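Local coordinates for protein methyl-accepting chemotaxis sensory transducer (Anaeromyxobacter dehalogenans, PDB 4K08) that probably senses small molecules in the periplasm through a PAS-like single Cache domain and relays the signal to the chemotaxis machinery, at residues A9-L14 and S139-D144; E45-L50 and E56-N61; S82-P87 and L91-F96. All blocks are in the same frame, centred on the assembly; numbering follows the deposited sequence.

Contact 1: A9-L14 and S139-D144; sequences AKVRAL and SGLYVD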
loop_
_atom_site.group_PDB
_atom_site.type_symbol
_atom_site.label_atom_id
_atom_site.label_comp_id
_atom_site.label_asym_id
_atom_site.label_seq_id
_atom_site.Cartn_x
_atom_site.Cartn_y
_atom_site.Cartn_z
ATOM N N ALA A 9 -0.851 -12.245 -9.250
ATOM C CA ALA A 9 -0.807 -11.434 -10.460
ATOM C C ALA A 9 -1.934 -10.406 -10.459
ATOM O O ALA A 9 -1.758 -9.302 -10.941
ATOM C CB ALA A 9 -0.896 -12.314 -11.714
ATOM N N LYS A 10 -3.090 -10.755 -9.930
ATOM C CA LYS A 10 -4.173 -9.783 -9.912
ATOM C C LYS A 10 -3.923 -8.660 -8.903
ATOM O O LYS A 10 -4.238 -7.517 -9.180
ATOM C CB LYS A 10 -5.530 -10.431 -9.633
ATOM C CG LYS A 10 -6.655 -9.391 -9.653
ATOM C CD LYS A 10 -7.972 -9.983 -10.002
ATOM C CE LYS A 10 -9.051 -8.916 -10.064
ATOM N NZ LYS A 10 -10.395 -9.591 -10.093
ATOM N N VAL A 11 -3.386 -8.994 -7.734
ATOM C CA VAL A 11 -3.002 -7.993 -6.739
ATOM C C VAL A 11 -1.917 -7.085 -7.342
ATOM O O VAL A 11 -2.010 -5.849 -7.291
ATOM C CB VAL A 11 -2.519 -8.659 -5.442
ATOM C CG1 VAL A 11 -1.832 -7.657 -4.524
ATOM C CG2 VAL A 11 -3.719 -9.320 -4.709
ATOM N N ARG A 12 -0.921 -7.710 -7.963
ATOM C CA ARG A 12 0.156 -6.965 -8.576
ATOM C C ARG A 12 -0.451 -6.033 -9.591
ATOM O O ARG A 12 -0.080 -4.875 -9.666
ATOM C CB ARG A 12 1.196 -7.888 -9.261
ATOM C CG ARG A 12 2.337 -7.120 -9.980
ATOM C CD ARG A 12 3.280 -8.075 -10.790
ATOM N NE ARG A 12 3.127 -9.459 -10.319
ATOM C CZ ARG A 12 2.968 -10.543 -11.098
ATOM N NH1 ARG A 12 2.961 -10.447 -12.432
ATOM N NH2 ARG A 12 2.820 -11.743 -10.528
ATOM N N ALA A 13 -1.400 -6.536 -10.365
ATOM C CA ALA A 13 -2.020 -5.728 -11.410
ATOM C C ALA A 13 -2.859 -4.562 -10.844
ATOM O O ALA A 13 -2.916 -3.479 -11.453
ATOM C CB ALA A 13 -2.870 -6.603 -12.307
ATOM N N LEU A 14 -3.537 -4.773 -9.713
ATOM C CA LEU A 14 -4.334 -3.685 -9.116
ATOM C C LEU A 14 -3.409 -2.655 -8.463
ATOM O O LEU A 14 -3.693 -1.444 -8.458
ATOM C CB LEU A 14 -5.376 -4.222 -8.104
ATOM C CG LEU A 14 -6.761 -4.620 -8.690
ATOM C CD1 LEU A 14 -7.644 -3.363 -8.913
ATOM C CD2 LEU A 14 -6.661 -5.415 -10.005
ATOM N N SER A 139 -1.223 -3.270 -1.739
ATOM C CA SER A 139 -2.483 -3.999 -1.571
ATOM C C SER A 139 -2.091 -5.463 -1.452
ATOM O O SER A 139 -1.032 -5.853 -1.961
ATOM C CB SER A 139 -3.444 -3.798 -2.764
ATOM O OG SER A 139 -4.702 -4.410 -2.509
ATOM N N GLY A 140 -2.906 -6.267 -0.769
ATOM C CA GLY A 140 -2.603 -7.688 -0.631
ATOM C C GLY A 140 -3.826 -8.601 -0.738
ATOM O O GLY A 140 -4.977 -8.146 -0.667
ATOM N N LEU A 141 -3.574 -9.902 -0.893
ATOM C CA LEU A 141 -4.635 -10.909 -0.838
ATOM C C LEU A 141 -4.498 -11.682 0.480
ATOM O O LEU A 141 -3.398 -11.798 1.072
ATOM C CB LEU A 141 -4.535 -11.881 -2.032
ATOM C CG LEU A 141 -3.167 -12.621 -2.046
ATOM C CD1 LEU A 141 -3.303 -14.024 -1.513
ATOM C CD2 LEU A 141 -2.543 -12.677 -3.412
ATOM N N TYR A 142 -5.616 -12.225 0.922
ATOM C CA TYR A 142 -5.648 -13.047 2.104
ATOM C C TYR A 142 -5.544 -14.494 1.604
ATOM O O TYR A 142 -6.411 -14.987 0.860
ATOM C CB TYR A 142 -6.899 -12.773 2.927
ATOM C CG TYR A 142 -6.832 -11.365 3.502
ATOM C CD1 TYR A 142 -6.210 -11.132 4.756
ATOM C CD2 TYR A 142 -7.339 -10.258 2.777
ATOM C CE1 TYR A 142 -6.080 -9.818 5.278
ATOM C CE2 TYR A 142 -7.237 -8.935 3.289
ATOM C CZ TYR A 142 -6.610 -8.725 4.530
ATOM O OH TYR A 142 -6.495 -7.462 5.057
ATOM N N VAL A 143 -4.424 -15.113 1.971
ATOM C CA VAL A 143 -4.082 -16.467 1.526
ATOM C C VAL A 143 -5.260 -17.427 1.636
ATOM O O VAL A 143 -5.514 -18.163 0.692
ATOM C CB VAL A 143 -2.889 -17.073 2.298
ATOM C CG1 VAL A 143 -2.694 -18.564 1.872
ATOM C CG2 VAL A 143 -1.603 -16.247 2.073
ATOM N N ASP A 144 -5.986 -17.409 2.752
ATOM C CA ASP A 144 -7.109 -18.333 2.929
ATOM C C ASP A 144 -8.390 -17.889 2.197
ATOM O O ASP A 144 -8.811 -16.723 2.257
ATOM C CB ASP A 144 -7.390 -18.527 4.422
#

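Contact 2: E45-L50 and E56-N61; sequences EALRAL and EYFWVN. With ACT (acetate ion), chain C.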
loop_
_atom_site.group_PDB
_atom_site.type_symbol
_atom_site.label_atom_id
_atom_site.label_comp_id
_atom_site.label_asym_id
_atom_site.label_seq_id
_atom_site.Cartn_x
_atom_site.Cartn_y
_atom_site.Cartn_z
ATOM N N GLU A 45 -7.568 10.653 -1.942
ATOM C CA GLU A 45 -9.019 10.586 -2.036
ATOM C C GLU A 45 -9.455 9.383 -2.905
ATOM O O GLU A 45 -10.350 8.625 -2.516
ATOM C CB GLU A 45 -9.567 11.891 -2.627
ATOM C CG GLU A 45 -11.023 11.852 -2.991
ATOM C CD GLU A 45 -11.473 13.157 -3.655
ATOM O OE1 GLU A 45 -10.809 13.653 -4.617
ATOM O OE2 GLU A 45 -12.499 13.691 -3.203
ATOM N N ALA A 46 -8.788 9.173 -4.036
ATOM C CA ALA A 46 -9.094 8.044 -4.907
ATOM C C ALA A 46 -8.706 6.717 -4.184
ATOM O O ALA A 46 -9.514 5.797 -4.093
ATOM C CB ALA A 46 -8.374 8.185 -6.251
ATOM N N LEU A 47 -7.510 6.646 -3.618
ATOM C CA LEU A 47 -7.104 5.419 -2.909
ATOM C C LEU A 47 -7.949 5.096 -1.697
ATOM O O LEU A 47 -8.179 3.925 -1.391
ATOM C CB LEU A 47 -5.622 5.478 -2.501
ATOM C CG LEU A 47 -4.693 5.522 -3.723
ATOM C CD1 LEU A 47 -3.243 5.920 -3.325
ATOM C CD2 LEU A 47 -4.713 4.188 -4.456
ATOM N N ARG A 48 -8.389 6.115 -0.982
ATOM C CA ARG A 48 -9.246 5.909 0.180
ATOM C C ARG A 48 -10.644 5.352 -0.243
ATOM O O ARG A 48 -11.247 4.528 0.472
ATOM C CB ARG A 48 -9.432 7.220 0.939
ATOM C CG ARG A 48 -10.285 7.088 2.189
ATOM C CD ARG A 48 -10.383 8.446 2.937
ATOM N NE ARG A 48 -11.321 8.320 4.040
ATOM C CZ ARG A 48 -12.608 8.663 3.976
ATOM N NH1 ARG A 48 -13.123 9.252 2.889
ATOM N NH2 ARG A 48 -13.378 8.433 5.025
ATOM N N ALA A 49 -11.119 5.799 -1.391
ATOM C CA ALA A 49 -12.490 5.501 -1.841
ATOM C C ALA A 49 -12.569 4.156 -2.574
ATOM O O ALA A 49 -13.588 3.508 -2.527
ATOM C CB ALA A 49 -13.044 6.679 -2.768
ATOM N N LEU A 50 -11.487 3.743 -3.244
ATOM C CA LEU A 50 -11.482 2.538 -4.093
ATOM C C LEU A 50 -11.430 1.225 -3.283
ATOM O O LEU A 50 -10.740 1.144 -2.251
ATOM C CB LEU A 50 -10.266 2.582 -5.052
ATOM C CG LEU A 50 -10.378 3.636 -6.192
ATOM C CD1 LEU A 50 -9.004 3.879 -6.860
ATOM C CD2 LEU A 50 -11.476 3.229 -7.254
ATOM N N GLU A 56 -11.249 -5.748 -1.008
ATOM C CA GLU A 56 -9.796 -5.584 -1.052
ATOM C C GLU A 56 -9.455 -4.084 -1.187
ATOM O O GLU A 56 -10.168 -3.310 -1.888
ATOM C CB GLU A 56 -9.133 -6.354 -2.206
ATOM C CG GLU A 56 -9.597 -7.806 -2.390
ATOM C CD GLU A 56 -9.253 -8.760 -1.226
ATOM O OE1 GLU A 56 -8.517 -8.421 -0.244
ATOM O OE2 GLU A 56 -9.745 -9.897 -1.328
ATOM N N TYR A 57 -8.361 -3.662 -0.557
ATOM C CA TYR A 57 -8.100 -2.215 -0.441
ATOM C C TYR A 57 -6.611 -1.859 -0.611
ATOM O O TYR A 57 -5.725 -2.757 -0.601
ATOM C CB TYR A 57 -8.594 -1.743 0.924
ATOM C CG TYR A 57 -7.760 -2.375 2.045
ATOM C CD1 TYR A 57 -6.568 -1.783 2.482
ATOM C CD2 TYR A 57 -8.188 -3.569 2.655
ATOM C CE1 TYR A 57 -5.778 -2.397 3.509
ATOM C CE2 TYR A 57 -7.438 -4.176 3.682
ATOM C CZ TYR A 57 -6.237 -3.588 4.098
ATOM O OH TYR A 57 -5.542 -4.219 5.100
ATOM N N PHE A 58 -6.337 -0.550 -0.721
ATOM C CA PHE A 58 -4.972 -0.025 -0.889
ATOM C C PHE A 58 -4.606 0.742 0.379
ATOM O O PHE A 58 -5.493 1.302 0.981
ATOM C CB PHE A 58 -4.900 0.965 -2.083
ATOM C CG PHE A 58 -5.290 0.349 -3.414
ATOM C CD1 PHE A 58 -4.385 -0.433 -4.133
ATOM C CD2 PHE A 58 -6.580 0.519 -3.930
ATOM C CE1 PHE A 58 -4.763 -1.027 -5.344
ATOM C CE2 PHE A 58 -6.954 -0.042 -5.126
ATOM C CZ PHE A 58 -6.045 -0.828 -5.842
ATOM N N TRP A 59 -3.320 0.852 0.737
ATOM C CA TRP A 59 -2.911 1.796 1.765
ATOM C C TRP A 59 -1.669 2.514 1.251
ATOM O O TRP A 59 -1.036 2.083 0.300
ATOM C CB TRP A 59 -2.540 1.084 3.110
ATOM C CG TRP A 59 -1.194 0.345 2.988
ATOM C CD1 TRP A 59 0.087 0.857 3.246
ATOM C CD2 TRP A 59 -0.989 -1.002 2.527
ATOM N NE1 TRP A 59 1.042 -0.114 3.007
ATOM C CE2 TRP A 59 0.433 -1.238 2.520
ATOM C CE3 TRP A 59 -1.847 -2.027 2.108
ATOM C CZ2 TRP A 59 0.992 -2.463 2.134
ATOM C CZ3 TRP A 59 -1.271 -3.287 1.721
ATOM C CH2 TRP A 59 0.130 -3.478 1.738
ATOM N N VAL A 60 -1.316 3.612 1.903
ATOM C CA VAL A 60 -0.128 4.338 1.559
ATOM C C VAL A 60 0.665 4.577 2.837
ATOM O O VAL A 60 0.117 5.052 3.839
ATOM C CB VAL A 60 -0.460 5.715 0.920
ATOM C CG1 VAL A 60 0.884 6.480 0.643
ATOM C CG2 VAL A 60 -1.323 5.543 -0.359
ATOM N N ASN A 61 1.952 4.249 2.816
ATOM C CA ASN A 61 2.830 4.714 3.882
ATOM C C ASN A 61 4.061 5.394 3.287
ATOM O O ASN A 61 4.288 5.269 2.096
ATOM C CB ASN A 61 3.212 3.585 4.869
ATOM C CG ASN A 61 4.042 2.472 4.224
ATOM O OD1 ASN A 61 3.499 1.463 3.751
ATOM N ND2 ASN A 61 5.366 2.642 4.226
HETATM C C ACT C . -2.080 -3.883 5.219
HETATM O O ACT C . -3.226 -3.352 5.471
HETATM O OXT ACT C . -2.053 -5.025 4.692
HETATM C CH3 ACT C . -0.737 -3.202 5.514
HETATM O O HOH W 1 -8.427 1.290 -0.788
#

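Contact 3: S82-P87 and L91-F96; sequences SGYRDP and LLFQEF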
loop_
_atom_site.group_PDB
_atom_site.type_symbol
_atom_site.label_atom_id
_atom_site.label_comp_id
_atom_site.label_asym_id
_atom_site.label_seq_id
_atom_site.Cartn_x
_atom_site.Cartn_y
_atom_site.Cartn_z
ATOM N N SER A 82 7.801 2.327 12.287
ATOM C CA SER A 82 9.060 1.616 12.405
ATOM C C SER A 82 8.874 0.744 13.662
ATOM O O SER A 82 8.128 1.038 14.576
ATOM C CB SER A 82 10.278 2.556 12.514
ATOM O OG SER A 82 10.076 3.489 13.534
ATOM N N GLY A 83 9.432 -0.377 13.738
ATOM C CA GLY A 83 8.968 -1.135 14.912
ATOM C C GLY A 83 7.495 -1.679 15.027
ATOM O O GLY A 83 7.184 -2.364 16.010
ATOM N N TYR A 84 6.586 -1.354 14.102
ATOM C CA TYR A 84 5.271 -2.035 14.060
ATOM C C TYR A 84 5.544 -3.509 13.704
ATOM O O TYR A 84 6.172 -3.784 12.679
ATOM C CB TYR A 84 4.337 -1.413 13.001
ATOM C CG TYR A 84 2.971 -2.100 12.951
ATOM C CD1 TYR A 84 2.865 -3.448 12.576
ATOM C CD2 TYR A 84 1.822 -1.434 13.348
ATOM C CE1 TYR A 84 1.615 -4.122 12.549
ATOM C CE2 TYR A 84 0.570 -2.072 13.307
ATOM C CZ TYR A 84 0.495 -3.444 12.931
ATOM O OH TYR A 84 -0.703 -4.092 12.865
ATOM N N ARG A 85 5.130 -4.446 14.559
ATOM C CA ARG A 85 5.323 -5.877 14.253
ATOM C C ARG A 85 3.997 -6.629 14.177
ATOM O O ARG A 85 3.110 -6.344 14.948
ATOM C CB ARG A 85 6.168 -6.567 15.343
ATOM C CG ARG A 85 7.552 -5.956 15.540
ATOM C CD ARG A 85 8.317 -6.705 16.680
ATOM N NE ARG A 85 9.606 -6.063 16.902
ATOM C CZ ARG A 85 10.743 -6.406 16.302
ATOM N NH1 ARG A 85 10.791 -7.426 15.439
ATOM N NH2 ARG A 85 11.855 -5.728 16.600
ATOM N N ASP A 86 3.888 -7.619 13.293
ATOM C CA ASP A 86 2.720 -8.495 13.313
ATOM C C ASP A 86 2.938 -9.499 14.483
ATOM O O ASP A 86 3.965 -9.393 15.187
ATOM C CB ASP A 86 2.491 -9.144 11.933
ATOM C CG ASP A 86 3.550 -10.217 11.553
ATOM O OD1 ASP A 86 4.390 -10.622 12.399
ATOM O OD2 ASP A 86 3.505 -10.661 10.367
ATOM N N PRO A 87 1.988 -10.445 14.709
ATOM C CA PRO A 87 2.154 -11.333 15.876
ATOM C C PRO A 87 3.313 -12.293 15.746
ATOM O O PRO A 87 3.632 -12.931 16.754
ATOM C CB PRO A 87 0.827 -12.122 15.929
ATOM C CG PRO A 87 -0.188 -11.212 15.250
ATOM C CD PRO A 87 0.617 -10.522 14.145
ATOM N N LEU A 91 8.567 -6.933 11.246
ATOM C CA LEU A 91 8.556 -5.474 11.132
ATOM C C LEU A 91 8.079 -5.211 9.709
ATOM O O LEU A 91 8.842 -4.805 8.871
ATOM C CB LEU A 91 9.976 -4.921 11.381
ATOM C CG LEU A 91 10.436 -4.917 12.845
ATOM C CD1 LEU A 91 12.035 -4.807 13.048
ATOM C CD2 LEU A 91 9.700 -3.765 13.574
ATOM N N LEU A 92 6.813 -5.525 9.418
ATOM C CA LEU A 92 6.349 -5.617 8.028
ATOM C C LEU A 92 6.475 -4.277 7.231
ATOM O O LEU A 92 6.807 -4.308 6.046
ATOM C CB LEU A 92 4.912 -6.162 7.970
ATOM C CG LEU A 92 3.848 -5.350 8.703
ATOM C CD1 LEU A 92 2.886 -4.712 7.711
ATOM C CD2 LEU A 92 3.076 -6.235 9.719
ATOM N N PHE A 93 6.231 -3.133 7.872
ATOM C CA PHE A 93 6.346 -1.822 7.161
ATOM C C PHE A 93 7.816 -1.508 6.880
ATOM O O PHE A 93 8.159 -1.080 5.773
ATOM C CB PHE A 93 5.663 -0.687 7.939
ATOM C CG PHE A 93 4.171 -0.836 8.004
ATOM C CD1 PHE A 93 3.385 -0.569 6.877
ATOM C CD2 PHE A 93 3.550 -1.290 9.167
ATOM C CE1 PHE A 93 1.981 -0.743 6.910
ATOM C CE2 PHE A 93 2.142 -1.465 9.226
ATOM C CZ PHE A 93 1.354 -1.174 8.073
ATOM N N GLN A 94 8.695 -1.819 7.849
ATOM C CA GLN A 94 10.126 -1.712 7.577
ATOM C C GLN A 94 10.448 -2.598 6.359
ATOM O O GLN A 94 11.194 -2.169 5.480
ATOM C CB GLN A 94 11.003 -2.031 8.830
ATOM C CG GLN A 94 11.571 -0.703 9.472
ATOM C CD GLN A 94 11.719 -0.810 11.007
ATOM O OE1 GLN A 94 10.757 -0.507 11.775
ATOM N NE2 GLN A 94 12.898 -1.300 11.459
ATOM N N GLU A 95 9.850 -3.789 6.280
ATOM C CA GLU A 95 10.157 -4.673 5.157
ATOM C C GLU A 95 9.616 -4.129 3.821
ATOM O O GLU A 95 10.237 -4.316 2.778
ATOM C CB GLU A 95 9.686 -6.107 5.432
ATOM C CG GLU A 95 10.543 -6.842 6.472
ATOM C CD GLU A 95 12.017 -6.952 6.063
ATOM O OE1 GLU A 95 12.283 -7.604 5.027
ATOM O OE2 GLU A 95 12.899 -6.370 6.754
ATOM N N PHE A 96 8.476 -3.441 3.842
ATOM C CA PHE A 96 7.996 -2.756 2.628
ATOM C C PHE A 96 9.023 -1.720 2.148
ATOM O O PHE A 96 9.311 -1.614 0.962
ATOM C CB PHE A 96 6.690 -1.992 2.878
ATOM C CG PHE A 96 5.526 -2.859 3.283
ATOM C CD1 PHE A 96 5.520 -4.221 3.030
ATOM C CD2 PHE A 96 4.400 -2.283 3.877
ATOM C CE1 PHE A 96 4.427 -5.002 3.406
ATOM C CE2 PHE A 96 3.308 -3.065 4.264
ATOM C CZ PHE A 96 3.320 -4.419 4.014
HETATM O O HOH W 2 7.265 -2.303 10.667
#

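Contact 1: A9-L14 and S139-D144
V11 and L141 meet through methyl groups: V11 CG2 lies 3.8 Å from L141 CD2, and the two side chains cross at about a right angle. Both CB atoms point across the contact. The valine torsion swings CG1 to the side opposite the backbone N (chi1 167°) and CG2 opposite the carbonyl carbon, which sends the two methyls to different residues of the strand.

A second kind of contact is made with bare backbone. V11 CG1 comes within 3.2 Å of S139 O, while its separation from G140 CA is 4.0 Å. Since a CB on G140 would point away from the helix, the valine meets main chain here and not a side chain. Trimming V11 to an alanine would probably open a gap over S139 O and G140 CA and cost L141 CD2 its contact with V11 CG2.

These residues join the long N-terminal helix 5-30 to strand 135-142, the central strand of the five-stranded antiparallel sheet of this PAS-like Cache domain. The axes of 9-14 and 139-142 approach to 8.0 Å and run nearly antiparallel, at 158°. The other face of the strand looks toward a bound acetate.

No hydrogen bond links the two segments, and the polar groups find their partners in other parts of the fold. The hydroxyl of S139, whose CB also points toward the helix, is hydrogen-bonded to Y52 OH and to Y57 O. The guanidinium of R7, earlier on the same helix, does bond to the strand, through Y142 O, and K10 forms a salt bridge with D53.

Contact 2: E45-L50 and E56-N61
The end of helix 36-49 and the residue after it, L50, pack here on the segment leading into and forming strand 59-62, the first strand of the PAS-like sheet. L47 forks between F58 and V60: its CD1 is 3.6 Å from V60 CG2, and its CD2 is 4.0 Å from F58 CB, approaching the phenyl ring obliquely. L50 CB takes the rim of the same ring, near the ring plane at CE2. L47 crosses both F58 and V60 at about a right angle.

Backbone polarity is handled by a bridging water. It accepts from F58 N at 2.8 Å and donates toward L47 O and L50 O, each 2.7 Å from the water oxygen, although further acceptors compete for its protons. The two segments are thereby joined without a direct hydrogen bond.

W59 points the opposite way, away from the helix. A bound acetate, probably from the crystallisation liquor, sets its methyl over the centre of the indole, with CH3 3.5 Å above the W59 ring plane. Y57 OH donates to acetate O at 2.5 Å, the oxygen sitting at the edge of the tyrosine ring. W59 NE1 in turn donates to N61 OD1 (3.0 Å, angle at H 141°), which lies in the indole plane and would resist rotation of the ring.

H70, Y110 and K123 also hydrogen-bond the acetate. An aromatic floor for the methyl and several polar contacts for the carboxylate are consistent with a pocket that could take a small organic acid; the natural ligand is not established here.

Contact 3: S82-P87 and L91-F96
The loop 82-87 doubles back along the start of helix 92-103, bringing the CA atoms of R85 and L91 to 4.5 Å, with L91 at the N-cap position. A CA-H...O contact runs from L91 CA to Y84 O (3.3 Å, 158° at the hydrogen). A water donates to the same carbonyl, 2.7 Å from Y84 O, and accepts from Q94 N in the first turn.

Among the side chains, Y84 and F93 form a T-shaped pair: the CD2–CE2 edge of F93 addresses one face of the tyrosine, with centroids 5.3 Å apart and planes at 90°. Y84 has its CG trans to the backbone N (chi1 -180°), which carries the ring over beside the helix. L92 CD2 fits between two loop residues, 3.8 Å from Y84 CE1 and 3.7 Å from D86 CB, while its other methyl, CD1, covers the centre of one F93 face. Further out, the flat guanidinium of R85 lies against L91, whose CG is 3.6 Å above its plane near the rim; R85 NH1 bonds to G89 O. D86 bonds K90 N through OD1, within the loop, and L111 N of strand 105-113 through OD2. A bond from G83 N to Q94 OE1 is modelled too short to be relied on.

F93 approaches the bound acetate to about 4 Å between nearest atoms, and F96 meets W59 and Y110. Loop and helix lie over the sheet face that holds the acetate, an arrangement consistent with the segment covering the ligand pocket in PAS-like Cache sensor domains.

In the fold
Contacts 1 and 2 are buried and work on one face of the sheet, where consecutive helices 5-30 and 36-49 pack on neighbouring strands 135-142 and 59-62; they touch directly, S139 OG lying 2.7 Å from Y57 O. Both rely on apolar packing without a direct hydrogen bond: aliphatic side chains and backbone in contact 1, leucines against a phenyl ring and a valine, plus a water, in contact 2. Contact 3, only partly buried, lies about 19 Å from each of the others, centre to centre, and joins a loop to a helix with aromatic and water-bridged chemistry. It does not touch contact 1 but reaches contact 2 through F96 on W59 and F93 on N61, near the acetate.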